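Local structure of acetyl-CoA acetyltransferase (Bacillus anthracis, 3SS6) at residues N6-A12 with L271-I277; V27-A33 with V118-S123; I359-L363 with G375-L379. The protein probably catalyses the thiolase reaction, the reversible condensation of two acetyl-CoA molecules into acetoacetyl-CoA with release of CoA. One frame throughout, in Å; residues are numbered along the deposited sequence.

Contact 1: residues N6-A12 with L271-I277; sequences NVVITAA and LQPLARI
Asn6 runs alongside Arg276, its amide turned 80° from the guanidinium plane and its ND2 3.9 Å from Arg276 NH1. The polar ends of both turn to Glu263, which accepts a hydrogen bond from Asn6 ND2 and forms a salt bridge with Arg276 NH2. Next, Val7 O receives Ile277 N at 3.0 Å in a nearly straight bond (167°), and one water joins Val7 N to Ile277 O. Val7 CG1, trans to its own N (chi1 -177°), lies beside the Ile277 side chain, 4.0 Å from Ile277 CD1. Val8 pairs with Arg276 as a non-hydrogen-bonded antiparallel pair, and its CG2 meets Pro273 CG at 3.7 Å. Ile9 returns to the Val7 face, where its side chain crosses that of Ile277 at about a right angle, Ile9 CD1 3.9 Å from Ile277 CG1. Ile9 N donates to Ala275 O at 2.8 Å. Ile9 O takes Leu274 N at 2.8 Å and, weakly, Ala275 N, so that two residues oppose one: a classic beta bulge. Thr10 touches Leu271 CD1 through CG2 at 4.1 Å, its OG1 bonding instead to Gly44 O, and a water links Thr10 O to Gln272 O. Beyond it, Leu274 CD1 packs against Ala11 CA and Ala12 CB. The contact thus makes strands 7-19 and 275-284 neighbours in the mixed sheet, joining the N-terminal and C-terminal thiolase sequences. Backbone bonds set the register, aliphatic packing on the Val7 and Ile9 face adds to them, and the charge of Arg276 is probably balanced by Glu263.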
ATOM      1  N   ASN A   6     -48.129  -7.664 -15.535  1.00 18.03           N
ATOM      2  CA  ASN A   6     -48.086  -6.976 -14.251  1.00 17.49           C
ATOM      3  C   ASN A   6     -47.015  -7.618 -13.396  1.00 18.71           C
ATOM      4  O   ASN A   6     -46.833  -8.835 -13.443  1.00 17.01           O
ATOM      5  CB  ASN A   6     -49.424  -7.081 -13.516  1.00 16.15           C
ATOM      6  CG  ASN A   6     -50.552  -6.339 -14.220  1.00 19.98           C
ATOM      7  OD1 ASN A   6     -50.318  -5.524 -15.109  1.00 21.69           O
ATOM      8  ND2 ASN A   6     -51.793  -6.603 -13.789  1.00 21.64           N
ATOM      9  N   VAL A   7     -46.330  -6.806 -12.596  1.00 14.29           N
ATOM     10  CA  VAL A   7     -45.256  -7.287 -11.725  1.00 14.01           C
ATOM     11  C   VAL A   7     -45.718  -7.317 -10.265  1.00 16.16           C
ATOM     12  O   VAL A   7     -46.159  -6.303  -9.726  1.00 17.01           O
ATOM     13  CB  VAL A   7     -44.034  -6.387 -11.836  1.00 15.51           C
ATOM     14  CG1 VAL A   7     -42.888  -6.939 -10.966  1.00 15.46           C
ATOM     15  CG2 VAL A   7     -43.600  -6.273 -13.295  1.00 16.67           C
ATOM     16  N   VAL A   8     -45.617  -8.478  -9.630  1.00 15.06           N
ATOM     17  CA  VAL A   8     -45.974  -8.600  -8.224  1.00 13.06           C
ATOM     18  C   VAL A   8     -44.770  -9.054  -7.415  1.00 16.27           C
ATOM     19  O   VAL A   8     -43.793  -9.570  -7.958  1.00 14.66           O
ATOM     20  CB  VAL A   8     -47.179  -9.555  -7.992  1.00 15.36           C
ATOM     21  CG1 VAL A   8     -48.412  -9.031  -8.732  1.00 16.90           C
ATOM     22  CG2 VAL A   8     -46.841 -10.964  -8.429  1.00 16.89           C
ATOM     23  N   ILE A   9     -44.848  -8.832  -6.111  1.00 15.76           N
ATOM     24  CA  ILE A   9     -43.746  -9.088  -5.199  1.00 13.18           C
ATOM     25  C   ILE A   9     -44.234 -10.117  -4.198  1.00 14.89           C
ATOM     26  O   ILE A   9     -45.229  -9.883  -3.512  1.00 15.92           O
ATOM     27  CB  ILE A   9     -43.372  -7.793  -4.445  1.00 12.64           C
ATOM     28  CG1 ILE A   9     -42.798  -6.759  -5.422  1.00 16.58           C
ATOM     29  CG2 ILE A   9     -42.354  -8.081  -3.334  1.00 14.21           C
ATOM     30  CD1 ILE A   9     -42.857  -5.330  -4.904  1.00 19.73           C
ATOM     31  N   THR A  10     -43.545 -11.250  -4.106  1.00 13.06           N
ATOM     32  CA  THR A  10     -44.025 -12.336  -3.238  1.00 16.71           C
ATOM     33  C   THR A  10     -43.258 -12.516  -1.923  1.00 16.77           C
ATOM     34  O   THR A  10     -43.709 -13.254  -1.030  1.00 17.58           O
ATOM     35  CB  THR A  10     -44.052 -13.680  -3.995  1.00 17.04           C
ATOM     36  OG1 THR A  10     -42.728 -14.015  -4.422  1.00 15.57           O
ATOM     37  CG2 THR A  10     -44.979 -13.588  -5.204  1.00 17.87           C
ATOM     38  N   ALA A  11     -42.110 -11.856  -1.806  1.00 14.72           N
ATOM     39  CA  ALA A  11     -41.328 -11.876  -0.574  1.00 15.88           C
ATOM     40  C   ALA A  11     -40.507 -10.607  -0.533  1.00 14.19           C
ATOM     41  O   ALA A  11     -40.158 -10.057  -1.582  1.00 14.78           O
ATOM     42  CB  ALA A  11     -40.404 -13.104  -0.508  1.00 14.56           C
ATOM     43  N   ALA A  12     -40.218 -10.138   0.677  1.00 13.97           N
ATOM     44  CA  ALA A  12     -39.438  -8.922   0.852  1.00 14.74           C
ATOM     45  C   ALA A  12     -38.746  -9.009   2.200  1.00 14.86           C
ATOM     46  O   ALA A  12     -39.397  -8.923   3.242  1.00 14.63           O
ATOM     47  CB  ALA A  12     -40.348  -7.702   0.793  1.00 13.98           C
ATOM     48  N   LEU A 271     -50.158 -18.310  -5.311  1.00 23.74           N
ATOM     49  CA  LEU A 271     -49.512 -17.452  -4.321  1.00 22.37           C
ATOM     50  C   LEU A 271     -50.271 -16.148  -4.150  1.00 26.22           C
ATOM     51  O   LEU A 271     -50.683 -15.531  -5.136  1.00 28.86           O
ATOM     52  CB  LEU A 271     -48.078 -17.103  -4.760  1.00 21.61           C
ATOM     53  CG  LEU A 271     -47.056 -18.211  -4.975  1.00 29.11           C
ATOM     54  CD1 LEU A 271     -45.737 -17.616  -5.468  1.00 23.38           C
ATOM     55  CD2 LEU A 271     -46.836 -18.969  -3.686  1.00 36.70           C
ATOM     56  N   GLN A 272     -50.445 -15.722  -2.901  1.00 20.61           N
ATOM     57  CA  GLN A 272     -50.917 -14.366  -2.611  1.00 18.86           C
ATOM     58  C   GLN A 272     -49.718 -13.430  -2.480  1.00 17.20           C
ATOM     59  O   GLN A 272     -48.976 -13.497  -1.500  1.00 16.94           O
ATOM     60  CB  GLN A 272     -51.736 -14.352  -1.316  1.00 20.54           C
ATOM     61  CG  GLN A 272     -52.171 -12.964  -0.846  1.00 19.67           C
ATOM     62  CD  GLN A 272     -53.033 -12.245  -1.868  1.00 21.69           C
ATOM     63  OE1 GLN A 272     -52.641 -11.209  -2.412  1.00 25.29           O
ATOM     64  NE2 GLN A 272     -54.206 -12.793  -2.137  1.00 23.10           N
ATOM     65  N   PRO A 273     -49.518 -12.549  -3.468  1.00 18.04           N
ATOM     66  CA  PRO A 273     -48.382 -11.630  -3.363  1.00 15.85           C
ATOM     67  C   PRO A 273     -48.586 -10.615  -2.252  1.00 16.75           C
ATOM     68  O   PRO A 273     -49.714 -10.397  -1.810  1.00 17.27           O
ATOM     69  CB  PRO A 273     -48.365 -10.927  -4.729  1.00 16.09           C
ATOM     70  CG  PRO A 273     -49.162 -11.847  -5.653  1.00 16.13           C
ATOM     71  CD  PRO A 273     -50.239 -12.393  -4.742  1.00 17.19           C
ATOM     72  N   LEU A 274     -47.482 -10.018  -1.809  1.00 14.67           N
ATOM     73  CA  LEU A 274     -47.502  -8.961  -0.807  1.00 16.59           C
ATOM     74  C   LEU A 274     -47.945  -7.647  -1.425  1.00 18.77           C
ATOM     75  O   LEU A 274     -48.605  -6.835  -0.768  1.00 17.96           O
ATOM     76  CB  LEU A 274     -46.095  -8.757  -0.221  1.00 14.20           C
ATOM     77  CG  LEU A 274     -45.437  -9.947   0.467  1.00 16.04           C
ATOM     78  CD1 LEU A 274     -43.987  -9.606   0.807  1.00 15.82           C
ATOM     79  CD2 LEU A 274     -46.205 -10.331   1.725  1.00 22.25           C
ATOM     80  N   ALA A 275     -47.562  -7.434  -2.683  1.00 16.60           N
ATOM     81  CA  ALA A 275     -47.713  -6.129  -3.312  1.00 13.48           C
ATOM     82  C   ALA A 275     -47.532  -6.212  -4.820  1.00 15.87           C
ATOM     83  O   ALA A 275     -46.996  -7.193  -5.331  1.00 16.13           O
ATOM     84  CB  ALA A 275     -46.681  -5.154  -2.726  1.00 14.89           C
ATOM     85  N   ARG A 276     -47.978  -5.170  -5.521  1.00 15.04           N
ATOM     86  CA  ARG A 276     -47.704  -5.026  -6.946  1.00 16.18           C
ATOM     87  C   ARG A 276     -46.930  -3.741  -7.197  1.00 17.58           C
ATOM     88  O   ARG A 276     -47.019  -2.778  -6.425  1.00 17.78           O
ATOM     89  CB  ARG A 276     -49.002  -5.022  -7.764  1.00 17.99           C
ATOM     90  CG  ARG A 276     -49.856  -3.762  -7.572  1.00 17.01           C
ATOM     91  CD  ARG A 276     -51.038  -3.703  -8.564  1.00 20.05           C
ATOM     92  NE  ARG A 276     -52.007  -4.773  -8.328  1.00 21.38           N
ATOM     93  CZ  ARG A 276     -52.054  -5.910  -9.015  1.00 23.37           C
ATOM     94  NH1 ARG A 276     -51.192  -6.139 -10.003  1.00 23.61           N
ATOM     95  NH2 ARG A 276     -52.972  -6.820  -8.721  1.00 23.91           N
ATOM     96  N   ILE A 277     -46.152  -3.729  -8.269  1.00 14.96           N
ATOM     97  CA  ILE A 277     -45.506  -2.496  -8.693  1.00 15.43           C
ATOM     98  C   ILE A 277     -46.414  -1.805  -9.705  1.00 18.17           C
ATOM     99  O   ILE A 277     -46.821  -2.414 -10.702  1.00 19.25           O
ATOM    100  CB  ILE A 277     -44.115  -2.770  -9.296  1.00 14.31           C
ATOM    101  CG1 ILE A 277     -43.164  -3.253  -8.199  1.00 15.96           C
ATOM    102  CG2 ILE A 277     -43.556  -1.491  -9.926  1.00 15.45           C
ATOM    103  CD1 ILE A 277     -41.822  -3.799  -8.700  1.00 17.35           C
TER
HETATM  104  O   HOH W   1     -46.333  -4.049 -12.949  1.00 27.46           O
HETATM  105  O   HOH W   2     -46.344 -14.320  -1.308  1.00 27.49           O

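Contact 2: residues V27-A33 with V118-S123; sequences VTPVELA and VEAMSS
The carbonyl group of Val27 is met by Ser123 OG, which donates to Val27 O at 2.8 Å from above the carbonyl plane, tilted 37° out of it. A water also donates to Val27 O and accepts a weak bond from Ser123 N. A second flat group, the Glu31 carboxylate, is approached from above its plane by Thr28 N, 3.0 Å from Glu31 OE1. In return, Glu31 N donates to Thr28 OG1 at 3.2 Å, completing a capping box with Thr28 as the N-cap of helix 29-43; Glu65 is a further partner of Thr28 OG1. The Pro29 ring presents CG to Ala120 CB at 3.7 Å, and that methyl also sits 3.5 Å from Val27 O. This helix start lies over residues 118-120 of strand 112-120 in the N-terminal half of the thiolase fold. Val118 CG2, trans to its own N, fits under the first turn, 3.5 Å from Pro29 O and 4.1 Å from Leu32 CB. Leu32 CD2 continues the packing along the strand, reaching Glu119 O at 3.7 Å. Farther along the chain, Ser122 O accepts a hydrogen bond from Trp133 NE1 of the second subunit.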
ATOM      1  N   VAL A  27     -17.627  -8.997   7.093  1.00 14.61           N
ATOM      2  CA  VAL A  27     -18.465  -9.703   6.134  1.00 12.40           C
ATOM      3  C   VAL A  27     -18.352  -9.005   4.782  1.00 13.43           C
ATOM      4  O   VAL A  27     -18.433  -7.771   4.726  1.00 14.75           O
ATOM      5  CB  VAL A  27     -19.927  -9.729   6.604  1.00 15.07           C
ATOM      6  CG1 VAL A  27     -20.814 -10.444   5.606  1.00 17.24           C
ATOM      7  CG2 VAL A  27     -20.022 -10.416   7.979  1.00 17.80           C
ATOM      8  N   THR A  28     -18.173  -9.781   3.708  1.00 13.30           N
ATOM      9  CA  THR A  28     -18.107  -9.205   2.363  1.00 12.60           C
ATOM     10  C   THR A  28     -19.512  -9.023   1.784  1.00 12.87           C
ATOM     11  O   THR A  28     -20.487  -9.560   2.323  1.00 12.30           O
ATOM     12  CB  THR A  28     -17.302 -10.081   1.372  1.00 13.72           C
ATOM     13  OG1 THR A  28     -18.055 -11.256   1.033  1.00 14.48           O
ATOM     14  CG2 THR A  28     -15.949 -10.474   1.953  1.00 16.91           C
ATOM     15  N   PRO A  29     -19.625  -8.266   0.680  1.00 11.25           N
ATOM     16  CA  PRO A  29     -20.975  -8.082   0.129  1.00 11.44           C
ATOM     17  C   PRO A  29     -21.626  -9.395  -0.294  1.00 11.97           C
ATOM     18  O   PRO A  29     -22.824  -9.574  -0.066  1.00 11.82           O
ATOM     19  CB  PRO A  29     -20.739  -7.164  -1.086  1.00 11.27           C
ATOM     20  CG  PRO A  29     -19.504  -6.376  -0.732  1.00 12.73           C
ATOM     21  CD  PRO A  29     -18.629  -7.406   0.009  1.00 12.44           C
ATOM     22  N   VAL A  30     -20.875 -10.293  -0.921  1.00 11.45           N
ATOM     23  CA  VAL A  30     -21.449 -11.588  -1.296  1.00 10.88           C
ATOM     24  C   VAL A  30     -21.907 -12.356  -0.059  1.00 12.99           C
ATOM     25  O   VAL A  30     -23.011 -12.892  -0.036  1.00 13.16           O
ATOM     26  CB  VAL A  30     -20.468 -12.434  -2.140  1.00 12.21           C
ATOM     27  CG1 VAL A  30     -20.930 -13.900  -2.222  1.00 13.26           C
ATOM     28  CG2 VAL A  30     -20.333 -11.827  -3.543  1.00 13.67           C
ATOM     29  N   GLU A  31     -21.085 -12.359   0.986  1.00 13.79           N
ATOM     30  CA  GLU A  31     -21.444 -13.077   2.208  1.00 12.60           C
ATOM     31  C   GLU A  31     -22.713 -12.528   2.839  1.00 14.30           C
ATOM     32  O   GLU A  31     -23.513 -13.278   3.405  1.00 14.52           O
ATOM     33  CB  GLU A  31     -20.289 -13.034   3.204  1.00 15.88           C
ATOM     34  CG  GLU A  31     -19.089 -13.822   2.713  1.00 15.54           C
ATOM     35  CD  GLU A  31     -17.868 -13.633   3.581  1.00 21.29           C
ATOM     36  OE1 GLU A  31     -17.820 -12.652   4.345  1.00 15.90           O
ATOM     37  OE2 GLU A  31     -16.941 -14.463   3.485  1.00 25.22           O
ATOM     38  N   LEU A  32     -22.901 -11.220   2.708  1.00 11.28           N
ATOM     39  CA  LEU A  32     -24.020 -10.537   3.351  1.00 11.81           C
ATOM     40  C   LEU A  32     -25.299 -10.752   2.539  1.00 11.33           C
ATOM     41  O   LEU A  32     -26.395 -10.811   3.086  1.00 12.69           O
ATOM     42  CB  LEU A  32     -23.696  -9.046   3.492  1.00 13.50           C
ATOM     43  CG  LEU A  32     -24.728  -8.140   4.177  1.00 14.01           C
ATOM     44  CD1 LEU A  32     -25.212  -8.771   5.491  1.00 17.08           C
ATOM     45  CD2 LEU A  32     -24.099  -6.758   4.429  1.00 11.43           C
ATOM     46  N   ALA A  33     -25.141 -10.894   1.224  1.00 12.33           N
ATOM     47  CA  ALA A  33     -26.298 -11.128   0.348  1.00 12.43           C
ATOM     48  C   ALA A  33     -26.808 -12.551   0.444  1.00 14.21           C
ATOM     49  O   ALA A  33     -28.014 -12.774   0.413  1.00 12.30           O
ATOM     50  CB  ALA A  33     -25.956 -10.798  -1.105  1.00 14.78           C
ATOM     51  N   VAL A 118     -27.105  -4.528  -1.835  1.00 11.65           N
ATOM     52  CA  VAL A 118     -26.204  -4.865  -0.744  1.00 11.56           C
ATOM     53  C   VAL A 118     -25.110  -3.809  -0.653  1.00 12.46           C
ATOM     54  O   VAL A 118     -24.714  -3.206  -1.660  1.00 11.75           O
ATOM     55  CB  VAL A 118     -25.580  -6.273  -0.939  1.00 10.89           C
ATOM     56  CG1 VAL A 118     -24.802  -6.337  -2.260  1.00 12.75           C
ATOM     57  CG2 VAL A 118     -24.645  -6.641   0.247  1.00 11.65           C
ATOM     58  N   GLU A 119     -24.640  -3.565   0.565  1.00 11.18           N
ATOM     59  CA  GLU A 119     -23.422  -2.786   0.756  1.00 10.59           C
ATOM     60  C   GLU A 119     -22.757  -3.276   2.010  1.00 11.89           C
ATOM     61  O   GLU A 119     -23.409  -3.418   3.058  1.00 13.03           O
ATOM     62  CB  GLU A 119     -23.704  -1.280   0.891  1.00 10.29           C
ATOM     63  CG  GLU A 119     -22.491  -0.400   0.472  1.00 10.49           C
ATOM     64  CD  GLU A 119     -22.302  -0.406  -1.053  1.00 11.75           C
ATOM     65  OE1 GLU A 119     -23.273  -0.106  -1.780  1.00 12.41           O
ATOM     66  OE2 GLU A 119     -21.201  -0.743  -1.528  1.00 12.27           O
ATOM     67  N   ALA A 120     -21.465  -3.549   1.896  1.00 11.46           N
ATOM     68  CA  ALA A 120     -20.638  -3.918   3.036  1.00 10.92           C
ATOM     69  C   ALA A 120     -19.587  -2.825   3.130  1.00 10.74           C
ATOM     70  O   ALA A 120     -18.481  -2.947   2.589  1.00 12.49           O
ATOM     71  CB  ALA A 120     -19.998  -5.283   2.819  1.00 13.58           C
ATOM     72  N   MET A 121     -19.946  -1.726   3.782  1.00 10.56           N
ATOM     73  CA  MET A 121     -19.055  -0.571   3.806  1.00 12.60           C
ATOM     74  C   MET A 121     -17.861  -0.851   4.718  1.00 14.00           C
ATOM     75  O   MET A 121     -16.742  -0.484   4.385  1.00 14.13           O
ATOM     76  CB  MET A 121     -19.821   0.697   4.201  1.00 12.82           C
ATOM     77  CG  MET A 121     -20.954   0.981   3.213  1.00 11.60           C
ATOM     78  SD  MET A 121     -21.929   2.480   3.498  1.00 14.22           S
ATOM     79  CE  MET A 121     -20.818   3.741   2.835  1.00 15.11           C
ATOM     80  N   SER A 122     -18.103  -1.530   5.843  1.00 11.44           N
ATOM     81  CA  SER A 122     -17.056  -1.808   6.824  1.00 12.51           C
ATOM     82  C   SER A 122     -15.885  -2.598   6.246  1.00 13.60           C
ATOM     83  O   SER A 122     -14.746  -2.429   6.681  1.00 15.91           O
ATOM     84  CB  SER A 122     -17.613  -2.575   8.025  1.00 13.33           C
ATOM     85  OG  SER A 122     -18.615  -1.848   8.724  1.00 13.32           O
ATOM     86  N   SER A 123     -16.164  -3.492   5.300  1.00 13.86           N
ATOM     87  CA  SER A 123     -15.114  -4.363   4.745  1.00 12.98           C
ATOM     88  C   SER A 123     -14.556  -3.842   3.419  1.00 13.31           C
ATOM     89  O   SER A 123     -13.744  -4.511   2.751  1.00 15.30           O
ATOM     90  CB  SER A 123     -15.655  -5.791   4.576  1.00 15.29           C
ATOM     91  OG  SER A 123     -16.778  -5.793   3.701  1.00 14.00           O
TER
HETATM   92  O   HOH W   3     -19.001  -4.939   5.933  1.00 19.46           O

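Contact 3: residues I359-L363 with G375-L379; sequences ITVSL and GIASL
Apolar packing carries this contact, and Ile359 and Leu363, one helical turn apart, supply most of it from the helix. Leu363 reaches down with CD2, which lies 3.9 Å from Ala377 CB and 3.7 Å from Ile376 C. Leu363 CG stands trans to the backbone N (chi1 180°), an extension that carries the methyl over the strand backbone. There Leu363 CD2 also comes within 3.9 Å of Gly375 C, over a residue whose lack of a side chain leaves the backbone open to it. Ile359 works from the other side of Ala377: its CD1 is 4.1 Å from Ala377 CB and 3.8 Å from Ser378 O, and it brushes Leu379 CB. The Ala377 methyl is therefore held between the two branched side chains.

Polar groups play a smaller part. Thr360 OG1 is 4.0 Å from Ala377 CB, but its hydrogen bond is made within the helix, to Gly356 O. Ser378 directs its CB away from the helix and bonds through OG to Val387 O on strand 385-393. Within the helix, Leu363 N donates to Ile359 O at 2.9 Å, the regular i to i+4 bond, in keeping with the two side chains lying on the same side.

In backbone terms, helix 352-370 and strand 374-381 follow one another and run nearly antiparallel, with 161° between their segment axes. The helix covers one face of the strand while Ile376 and Ser378 touch helix 294-305 on the other, the helix-sheet-helix layering of thiolases. Leu379 also touches Ser92, next to Cys91, which is oxidised to S-hydroxycysteine here. With every touching residue buried, the meeting surfaces almost wholly aliphatic and the polar bonds made to other partners, cohesion probably rests on close fit and the exclusion of water.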
ATOM      1  N   ILE A 359     -35.647   0.288   1.863  1.00 11.70           N
ATOM      2  CA  ILE A 359     -36.821   1.108   2.157  1.00 12.55           C
ATOM      3  C   ILE A 359     -38.063   0.537   1.489  1.00 13.37           C
ATOM      4  O   ILE A 359     -39.176   0.732   1.983  1.00 14.65           O
ATOM      5  CB  ILE A 359     -36.627   2.615   1.819  1.00 13.03           C
ATOM      6  CG1 ILE A 359     -36.471   2.850   0.309  1.00 14.17           C
ATOM      7  CG2 ILE A 359     -35.444   3.181   2.612  1.00 13.76           C
ATOM      8  CD1 ILE A 359     -36.386   4.344  -0.076  1.00 14.14           C
ATOM      9  N   THR A 360     -37.875  -0.188   0.386  1.00 12.91           N
ATOM     10  CA  THR A 360     -39.012  -0.821  -0.291  1.00 11.57           C
ATOM     11  C   THR A 360     -39.521  -2.005   0.541  1.00 13.57           C
ATOM     12  O   THR A 360     -40.727  -2.170   0.740  1.00 13.92           O
ATOM     13  CB  THR A 360     -38.650  -1.250  -1.729  1.00 12.82           C
ATOM     14  OG1 THR A 360     -38.189  -0.100  -2.463  1.00 13.15           O
ATOM     15  CG2 THR A 360     -39.867  -1.847  -2.443  1.00 13.67           C
ATOM     16  N   VAL A 361     -38.597  -2.821   1.031  1.00 12.39           N
ATOM     17  CA  VAL A 361     -38.952  -3.898   1.966  1.00 13.23           C
ATOM     18  C   VAL A 361     -39.749  -3.342   3.145  1.00 13.99           C
ATOM     19  O   VAL A 361     -40.820  -3.853   3.495  1.00 14.47           O
ATOM     20  CB  VAL A 361     -37.691  -4.619   2.495  1.00 13.18           C
ATOM     21  CG1 VAL A 361     -38.028  -5.529   3.689  1.00 13.88           C
ATOM     22  CG2 VAL A 361     -37.023  -5.415   1.399  1.00 14.05           C
ATOM     23  N   SER A 362     -39.221  -2.298   3.774  1.00 12.68           N
ATOM     24  CA  SER A 362     -39.872  -1.720   4.948  1.00 13.11           C
ATOM     25  C   SER A 362     -41.259  -1.147   4.643  1.00 14.12           C
ATOM     26  O   SER A 362     -42.222  -1.334   5.412  1.00 15.33           O
ATOM     27  CB  SER A 362     -38.963  -0.661   5.565  1.00 17.30           C
ATOM     28  OG  SER A 362     -37.731  -1.263   5.960  1.00 17.80           O
ATOM     29  N   LEU A 363     -41.364  -0.450   3.520  1.00 12.58           N
ATOM     30  CA  LEU A 363     -42.639   0.102   3.094  1.00 12.87           C
ATOM     31  C   LEU A 363     -43.691  -0.984   2.909  1.00 15.52           C
ATOM     32  O   LEU A 363     -44.824  -0.850   3.367  1.00 15.06           O
ATOM     33  CB  LEU A 363     -42.462   0.874   1.787  1.00 12.44           C
ATOM     34  CG  LEU A 363     -43.708   1.520   1.186  1.00 14.06           C
ATOM     35  CD1 LEU A 363     -44.337   2.541   2.135  1.00 16.64           C
ATOM     36  CD2 LEU A 363     -43.284   2.194  -0.124  1.00 14.08           C
ATOM     37  N   GLY A 375     -48.216   3.074  -1.659  1.00 14.84           N
ATOM     38  CA  GLY A 375     -46.908   3.439  -1.131  1.00 15.84           C
ATOM     39  C   GLY A 375     -46.012   4.078  -2.176  1.00 17.44           C
ATOM     40  O   GLY A 375     -46.063   3.727  -3.352  1.00 16.41           O
ATOM     41  N   ILE A 376     -45.199   5.034  -1.736  1.00 16.13           N
ATOM     42  CA  ILE A 376     -44.151   5.597  -2.581  1.00 14.66           C
ATOM     43  C   ILE A 376     -42.833   5.446  -1.851  1.00 14.45           C
ATOM     44  O   ILE A 376     -42.725   5.833  -0.687  1.00 14.47           O
ATOM     45  CB  ILE A 376     -44.379   7.096  -2.835  1.00 15.48           C
ATOM     46  CG1 ILE A 376     -45.717   7.321  -3.540  1.00 16.81           C
ATOM     47  CG2 ILE A 376     -43.237   7.669  -3.659  1.00 17.96           C
ATOM     48  CD1 ILE A 376     -46.085   8.810  -3.702  1.00 19.02           C
ATOM     49  N   ALA A 377     -41.831   4.887  -2.531  1.00 12.40           N
ATOM     50  CA  ALA A 377     -40.483   4.842  -1.982  1.00 13.35           C
ATOM     51  C   ALA A 377     -39.576   5.636  -2.919  1.00 13.40           C
ATOM     52  O   ALA A 377     -39.612   5.451  -4.133  1.00 14.43           O
ATOM     53  CB  ALA A 377     -39.991   3.409  -1.851  1.00 14.98           C
ATOM     54  N   SER A 378     -38.756   6.515  -2.361  1.00 13.59           N
ATOM     55  CA  SER A 378     -37.947   7.383  -3.208  1.00 13.26           C
ATOM     56  C   SER A 378     -36.684   7.813  -2.500  1.00 15.79           C
ATOM     57  O   SER A 378     -36.665   7.950  -1.280  1.00 14.25           O
ATOM     58  CB  SER A 378     -38.764   8.622  -3.604  1.00 15.35           C
ATOM     59  OG  SER A 378     -38.041   9.469  -4.486  1.00 15.26           O
ATOM     60  N   LEU A 379     -35.623   8.035  -3.265  1.00 14.10           N
ATOM     61  CA  LEU A 379     -34.390   8.497  -2.640  1.00 16.87           C
ATOM     62  C   LEU A 379     -33.504   9.283  -3.578  1.00 20.42           C
ATOM     63  O   LEU A 379     -33.590   9.117  -4.788  1.00 17.57           O
ATOM     64  CB  LEU A 379     -33.636   7.327  -1.994  1.00 17.62           C
ATOM     65  CG  LEU A 379     -32.918   6.273  -2.830  1.00 16.99           C
ATOM     66  CD1 LEU A 379     -32.311   5.270  -1.864  1.00 16.35           C
ATOM     67  CD2 LEU A 379     -33.868   5.579  -3.796  1.00 14.58           C
TER

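All three contacts are largely buried and reach the same mixed sheet, but they join different elements. Contact 1 pairs two of its strands and depends on backbone hydrogen bonds, with a polar margin partly open to solvent. Contacts 2 and 3 each lay a helix on a strand: contact 2 combines packing with a serine-to-carbonyl bond and a capped helix start, close to the second subunit, whereas contact 3 is wholly interior and essentially apolar. Contacts 1 and 3 touch, Ala12 O lying 3.7 Å from Val361 CG1; helix 352-370, which forms half of contact 3, also packs on contact 1. Contact 2 stands apart, its centre about 26 Å from that of contact 1 and 22 Å from that of contact 3.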